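Local coordinates for mnemiopsin 1 (Mnemiopsis leidyi, PDB 5VP3), which probably emits light when calcium binds to its EF-hand sites, as other calcium-regulated photoproteins of ctenophores do, at residues A[26-29]-A[30-34]. Residues are numbered along the deposited sequence; the frame is centred on the assembly and turned at random.
Sequences EDVH and PKMLE
The backbone carbonyl of His29 accepts the first hydrogen bond of helix 30-43: Leu33 N reaches His29 O over 3.0 Å, with an N-H...O angle of 169°. This is the i to i+4 bond of the first turn. Met32 N also approaches His29 O, at 2.9 Å, but its N-H...O angle of 126° leaves that second bond weak. The next bond, Glu34 N to Pro30 O at 2.8 Å, continues the i to i+4 pattern.

Apolar contacts join Val28, just before the turn, to Met32 and Leu33 on it. With chi1 at -169°, Val28 turns CG1 opposite the backbone N, which brings that methyl 3.7 Å from Leu33 CD2 and 3.9 Å from Met32 CG. The Met32 side chain crosses Val28 at roughly a right angle, whereas Leu33 meets it at a slant. Val28 and Leu33 both also touch Val102 of helix 101-117, so the three form one apolar patch. An alanine at Leu33 lacks the CD2 methyl, which would probably leave Val28 CG1 with Met32 as its remaining side-chain partner on this first turn and open a gap toward Val102.

His29 at the N-cap position, followed by Pro30 at N1, whose ring nitrogen has no hydrogen to donate, marks a typical helix N-terminus, here of the helix leading into the EF-hand loop whose Asp44, Asp46 and Asp48 bind a cadmium ion.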
loop_
_atom_site.group_PDB
_atom_site.type_symbol
_atom_site.label_atom_id
_atom_site.label_comp_id
_atom_site.label_asym_id
_atom_site.label_seq_id
_atom_site.Cartn_x
_atom_site.Cartn_y
_atom_site.Cartn_z
ATOM N N GLU A 26 22.152 3.750 -2.020
ATOM C CA GLU A 26 22.655 4.916 -1.291
ATOM C C GLU A 26 21.627 6.022 -1.202
ATOM O O GLU A 26 21.753 6.898 -0.347
ATOM C CB GLU A 26 23.918 5.480 -1.959
ATOM C CG GLU A 26 25.112 4.524 -1.965
ATOM C CD GLU A 26 25.558 4.122 -0.551
ATOM O OE1 GLU A 26 25.440 4.971 0.381
ATOM O OE2 GLU A 26 25.992 2.950 -0.386
ATOM N N ASP A 27 20.628 6.016 -2.078
ATOM C CA ASP A 27 19.627 7.068 -2.067
ATOM C C ASP A 27 18.607 6.907 -0.954
ATOM O O ASP A 27 17.870 7.857 -0.673
ATOM C CB ASP A 27 18.910 7.098 -3.424
ATOM C CG ASP A 27 19.747 7.774 -4.515
ATOM O OD1 ASP A 27 20.171 8.923 -4.294
ATOM O OD2 ASP A 27 19.990 7.159 -5.578
ATOM N N VAL A 28 18.508 5.733 -0.341
ATOM C CA VAL A 28 17.437 5.464 0.612
ATOM C C VAL A 28 17.905 5.890 1.998
ATOM O O VAL A 28 18.964 5.452 2.468
ATOM C CB VAL A 28 17.039 3.974 0.583
ATOM C CG1 VAL A 28 15.764 3.754 1.350
ATOM C CG2 VAL A 28 16.881 3.463 -0.840
ATOM N N HIS A 29 17.111 6.743 2.659
ATOM C CA HIS A 29 17.450 7.287 3.970
ATOM C C HIS A 29 17.219 6.254 5.077
ATOM O O HIS A 29 16.366 5.367 4.955
ATOM C CB HIS A 29 16.616 8.531 4.276
ATOM C CG HIS A 29 16.960 9.727 3.442
ATOM N ND1 HIS A 29 16.503 10.993 3.745
ATOM C CD2 HIS A 29 17.709 9.853 2.317
ATOM C CE1 HIS A 29 16.957 11.847 2.844
ATOM N NE2 HIS A 29 17.690 11.181 1.966
ATOM N N PRO A 30 17.925 6.392 6.193
ATOM C CA PRO A 30 17.846 5.361 7.240
ATOM C C PRO A 30 16.447 5.162 7.779
ATOM O O PRO A 30 16.034 4.024 8.014
ATOM C CB PRO A 30 18.808 5.893 8.314
ATOM C CG PRO A 30 18.952 7.372 8.002
ATOM C CD PRO A 30 18.885 7.452 6.527
ATOM N N LYS A 31 15.691 6.239 7.962
ATOM C CA LYS A 31 14.318 6.095 8.413
ATOM C C LYS A 31 13.535 5.177 7.482
ATOM O O LYS A 31 12.740 4.343 7.932
ATOM C CB LYS A 31 13.642 7.469 8.488
ATOM C CG LYS A 31 13.971 8.297 9.710
ATOM C CD LYS A 31 13.201 7.842 10.966
ATOM C CE LYS A 31 12.555 9.041 11.718
ATOM N NZ LYS A 31 13.489 10.191 12.003
ATOM N N MET A 32 13.759 5.305 6.177
ATOM C CA MET A 32 12.969 4.541 5.223
ATOM C C MET A 32 13.429 3.096 5.207
ATOM O O MET A 32 12.601 2.181 5.134
ATOM C CB MET A 32 13.080 5.179 3.823
ATOM C CG MET A 32 12.246 4.469 2.746
ATOM S SD MET A 32 10.499 4.471 3.172
ATOM C CE MET A 32 10.048 6.117 2.631
ATOM N N LEU A 33 14.746 2.868 5.275
ATOM C CA LEU A 33 15.236 1.507 5.464
ATOM C C LEU A 33 14.584 0.892 6.682
ATOM O O LEU A 33 14.066 -0.220 6.620
ATOM C CB LEU A 33 16.758 1.474 5.611
ATOM C CG LEU A 33 17.484 1.906 4.324
ATOM C CD1 LEU A 33 18.976 2.057 4.547
ATOM C CD2 LEU A 33 17.255 0.917 3.223
ATOM N N GLU A 34 14.576 1.623 7.800
ATOM C CA GLU A 34 14.041 1.061 9.038
ATOM C C GLU A 34 12.578 0.685 8.864
ATOM O O GLU A 34 12.167 -0.446 9.167
ATOM C CB GLU A 34 14.228 2.060 10.195
ATOM C CG GLU A 34 13.587 1.586 11.500
ATOM C CD GLU A 34 13.758 2.535 12.647
ATOM O OE1 GLU A 34 14.123 3.706 12.407
ATOM O OE2 GLU A 34 13.524 2.084 13.803
#